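Long-range contact in bifunctional GH43-CE protein (Bacteroides eggerthii, PDB 6MLY), which probably acts on xylan as a beta-xylosidase through its glycoside hydrolase family 43 domain and carries a second, carbohydrate esterase domain: residues N560-Q568 with F579-R587. Residues are numbered along the deposited sequence; the frame is centred on the assembly and turned at random.
Sequences NNMKQAAFQ and FAVVSINHR
K563 and N585 meet where helix 563-577 begins beside the end of strand 579-584. Their side chains cross at about a right angle. K563 CG sits between its own backbone N and carbonyl carbon (chi1 57°), and beyond it the chain runs extended across the N585 amide. K563 CB lies 3.3 Å from N585 OD1 and also near I584 O. K563 CG lies nearest N585 OD1, and K563 CD is equally near N585 OD1 and ND2. K563 CE reaches N585 ND2 at 3.7 Å. The charged tip, NZ, continues past N585 to salt bridges with D535 and D521. N585 turns its OD1 to the start of the helix, where K563 N gives it a weak, bent hydrogen bond of 3.3 Å. N585 ND2 comes within 2.8 Å of N560 O, at a poor angle for bonding, and is hydrogen-bonded to E530 O. Replacing N585 by an alanine is likely to leave K563 N without this weak acceptor and E530 O without its donor, and to open a gap beside the lysine methylenes.

S583 bonds to the other backbone polar atom of K563, its carbonyl. S583 OG is anti to the backbone N (chi1 -161°) and donates to K563 O at 2.8 Å, in the carbonyl plane and on a lone pair. The same OG touches A566 CB. L551 O of the neighbouring strand also bonds this hydroxyl and must share its single proton. Further along, V581 CG1 meets the edge of the F567 ring at CD1, 4.2 Å away. Y537 stacks on that ring. At the other end, N560 CA makes a CH...O contact of 3.2 Å with H586 O. The axes of 563-568 and 579-584 approach to 7.3 Å and run roughly antiparallel, at 143°. With parallel strand 546-552, helix and strand form a beta-alpha-beta crossover of the alpha/beta-hydrolase fold, in the esterase domain.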
loop_
_atom_site.group_PDB
_atom_site.type_symbol
_atom_site.label_atom_id
_atom_site.label_comp_id
_atom_site.label_asym_id
_atom_site.label_seq_id
_atom_site.Cartn_x
_atom_site.Cartn_y
_atom_site.Cartn_z
ATOM N N ASN A 560 -2.173 0.158 -22.109
ATOM C CA ASN A 560 -0.924 -0.353 -21.539
ATOM C C ASN A 560 -1.071 -0.517 -20.021
ATOM O O ASN A 560 -0.067 -0.637 -19.314
ATOM C CB ASN A 560 0.266 0.536 -21.911
ATOM C CG ASN A 560 0.102 1.986 -21.503
ATOM O OD1 ASN A 560 -0.744 2.319 -20.673
ATOM N ND2 ASN A 560 0.917 2.857 -22.073
ATOM N N ASN A 561 -2.321 -0.565 -19.541
ATOM C CA ASN A 561 -2.612 -0.282 -18.141
ATOM C C ASN A 561 -3.879 -0.997 -17.641
ATOM O O ASN A 561 -4.439 -0.587 -16.627
ATOM C CB ASN A 561 -2.763 1.230 -17.938
ATOM C CG ASN A 561 -3.955 1.824 -18.664
ATOM O OD1 ASN A 561 -4.500 1.223 -19.600
ATOM N ND2 ASN A 561 -4.367 3.008 -18.232
ATOM N N MET A 562 -4.316 -2.069 -18.309
ATOM C CA MET A 562 -5.642 -2.653 -18.029
ATOM C C MET A 562 -5.520 -4.123 -17.604
ATOM O O MET A 562 -6.438 -4.911 -17.817
ATOM C CB MET A 562 -6.555 -2.545 -19.254
ATOM C CG MET A 562 -7.019 -1.126 -19.528
ATOM S SD MET A 562 -8.640 -1.063 -20.345
ATOM C CE MET A 562 -8.284 -1.855 -21.911
ATOM N N LYS A 563 -4.398 -4.470 -16.968
ATOM C CA LYS A 563 -4.173 -5.812 -16.433
ATOM C C LYS A 563 -5.115 -6.085 -15.251
ATOM O O LYS A 563 -5.453 -7.235 -14.981
ATOM C CB LYS A 563 -2.717 -5.961 -15.989
ATOM C CG LYS A 563 -2.269 -4.936 -14.957
ATOM C CD LYS A 563 -0.810 -5.019 -14.618
ATOM C CE LYS A 563 -0.381 -3.886 -13.719
ATOM N NZ LYS A 563 0.967 -4.145 -13.177
ATOM N N GLN A 564 -5.505 -5.021 -14.536
ATOM C CA GLN A 564 -6.434 -5.097 -13.396
ATOM C C GLN A 564 -7.817 -5.569 -13.876
ATOM O O GLN A 564 -8.490 -6.318 -13.166
ATOM C CB GLN A 564 -6.503 -3.740 -12.685
ATOM C CG GLN A 564 -7.596 -3.629 -11.625
ATOM C CD GLN A 564 -7.420 -4.564 -10.449
ATOM O OE1 GLN A 564 -8.408 -5.121 -9.919
ATOM N NE2 GLN A 564 -6.160 -4.728 -10.012
ATOM N N ALA A 565 -8.233 -5.125 -15.070
ATOM C CA ALA A 565 -9.547 -5.486 -15.661
ATOM C C ALA A 565 -9.601 -6.980 -16.020
ATOM O O ALA A 565 -10.642 -7.618 -15.873
ATOM C CB ALA A 565 -9.828 -4.633 -16.878
ATOM N N ALA A 566 -8.472 -7.513 -16.502
ATOM C CA ALA A 566 -8.334 -8.916 -16.879
ATOM C C ALA A 566 -8.496 -9.818 -15.649
ATOM O O ALA A 566 -9.057 -10.909 -15.745
ATOM C CB ALA A 566 -6.997 -9.136 -17.543
ATOM N N PHE A 567 -7.997 -9.354 -14.500
ATOM C CA PHE A 567 -8.038 -10.124 -13.258
ATOM C C PHE A 567 -9.490 -10.304 -12.787
ATOM O O PHE A 567 -9.892 -11.402 -12.387
ATOM C CB PHE A 567 -7.191 -9.464 -12.168
ATOM C CG PHE A 567 -7.086 -10.296 -10.917
ATOM C CD1 PHE A 567 -6.354 -11.474 -10.915
ATOM C CD2 PHE A 567 -7.750 -9.929 -9.756
ATOM C CE1 PHE A 567 -6.270 -12.256 -9.772
ATOM C CE2 PHE A 567 -7.665 -10.711 -8.615
ATOM C CZ PHE A 567 -6.925 -11.874 -8.624
ATOM N N GLN A 568 -10.274 -9.223 -12.846
ATOM C CA GLN A 568 -11.643 -9.224 -12.339
ATOM C C GLN A 568 -12.506 -10.212 -13.132
ATOM O O GLN A 568 -13.489 -10.719 -12.599
ATOM C CB GLN A 568 -12.226 -7.808 -12.377
ATOM C CG GLN A 568 -11.668 -6.908 -11.282
ATOM C CD GLN A 568 -12.000 -5.454 -11.500
ATOM O OE1 GLN A 568 -13.149 -5.086 -11.731
ATOM N NE2 GLN A 568 -10.986 -4.607 -11.420
ATOM N N PHE A 579 -4.384 -22.381 -9.499
ATOM C CA PHE A 579 -3.463 -21.794 -10.473
ATOM C C PHE A 579 -2.920 -20.459 -9.952
ATOM O O PHE A 579 -3.676 -19.618 -9.456
ATOM C CB PHE A 579 -4.152 -21.557 -11.817
ATOM C CG PHE A 579 -4.274 -22.781 -12.690
ATOM C CD1 PHE A 579 -5.509 -23.374 -12.920
ATOM C CD2 PHE A 579 -3.153 -23.332 -13.294
ATOM C CE1 PHE A 579 -5.614 -24.497 -13.726
ATOM C CE2 PHE A 579 -3.262 -24.450 -14.104
ATOM C CZ PHE A 579 -4.490 -25.032 -14.313
ATOM N N ALA A 580 -1.604 -20.272 -10.088
ATOM C CA ALA A 580 -1.004 -18.954 -9.974
ATOM C C ALA A 580 -1.442 -18.139 -11.191
ATOM O O ALA A 580 -1.458 -18.653 -12.302
ATOM C CB ALA A 580 0.498 -19.056 -9.890
ATOM N N VAL A 581 -1.815 -16.880 -10.963
ATOM C CA VAL A 581 -2.339 -16.020 -12.013
ATOM C C VAL A 581 -1.359 -14.859 -12.212
ATOM O O VAL A 581 -0.790 -14.358 -11.239
ATOM C CB VAL A 581 -3.758 -15.532 -11.667
ATOM C CG1 VAL A 581 -4.325 -14.621 -12.743
ATOM C CG2 VAL A 581 -4.702 -16.694 -11.391
ATOM N N VAL A 582 -1.162 -14.463 -13.477
ATOM C CA VAL A 582 -0.227 -13.399 -13.856
ATOM C C VAL A 582 -0.864 -12.556 -14.963
ATOM O O VAL A 582 -0.614 -12.795 -16.137
ATOM C CB VAL A 582 1.135 -13.955 -14.326
ATOM C CG1 VAL A 582 2.099 -12.840 -14.708
ATOM C CG2 VAL A 582 1.775 -14.877 -13.300
ATOM N N SER A 583 -1.677 -11.564 -14.593
ATOM C CA SER A 583 -2.139 -10.593 -15.578
ATOM C C SER A 583 -0.984 -9.644 -15.918
ATOM O O SER A 583 -0.278 -9.174 -15.024
ATOM C CB SER A 583 -3.355 -9.842 -15.112
ATOM O OG SER A 583 -4.012 -9.244 -16.223
ATOM N N ILE A 584 -0.801 -9.379 -17.216
ATOM C CA ILE A 584 0.337 -8.612 -17.715
ATOM C C ILE A 584 -0.179 -7.390 -18.482
ATOM O O ILE A 584 -1.335 -7.366 -18.916
ATOM C CB ILE A 584 1.248 -9.493 -18.595
ATOM C CG1 ILE A 584 0.617 -9.799 -19.958
ATOM C CG2 ILE A 584 1.646 -10.764 -17.860
ATOM C CD1 ILE A 584 1.538 -10.533 -20.906
ATOM N N ASN A 585 0.704 -6.396 -18.640
ATOM C CA ASN A 585 0.500 -5.260 -19.538
ATOM C C ASN A 585 1.345 -5.463 -20.805
ATOM O O ASN A 585 2.290 -6.255 -20.825
ATOM C CB ASN A 585 0.843 -3.917 -18.879
ATOM C CG ASN A 585 -0.243 -3.367 -17.974
ATOM O OD1 ASN A 585 -1.408 -3.761 -18.048
ATOM N ND2 ASN A 585 0.131 -2.426 -17.124
ATOM N N HIS A 586 0.979 -4.734 -21.860
ATOM C CA HIS A 586 1.776 -4.626 -23.069
ATOM C C HIS A 586 1.749 -3.169 -23.542
ATOM O O HIS A 586 0.805 -2.447 -23.261
ATOM C CB HIS A 586 1.253 -5.591 -24.139
ATOM C CG HIS A 586 -0.116 -5.260 -24.632
ATOM N ND1 HIS A 586 -0.348 -4.241 -25.535
ATOM C CD2 HIS A 586 -1.322 -5.806 -24.356
ATOM C CE1 HIS A 586 -1.640 -4.169 -25.791
ATOM N NE2 HIS A 586 -2.261 -5.122 -25.082
ATOM N N ARG A 587 2.788 -2.757 -24.272
ATOM C CA ARG A 587 2.876 -1.398 -24.803
ATOM C C ARG A 587 1.733 -1.169 -25.800
ATOM O O ARG A 587 1.450 -2.028 -26.638
ATOM C CB ARG A 587 4.241 -1.168 -25.462
ATOM C CG ARG A 587 5.405 -1.123 -24.482
ATOM C CD ARG A 587 6.743 -1.049 -25.190
ATOM N NE ARG A 587 7.078 -2.295 -25.862
ATOM C CZ ARG A 587 8.065 -2.441 -26.740
ATOM N NH1 ARG A 587 8.726 -1.383 -27.179
ATOM N NH2 ARG A 587 8.385 -3.648 -27.174
#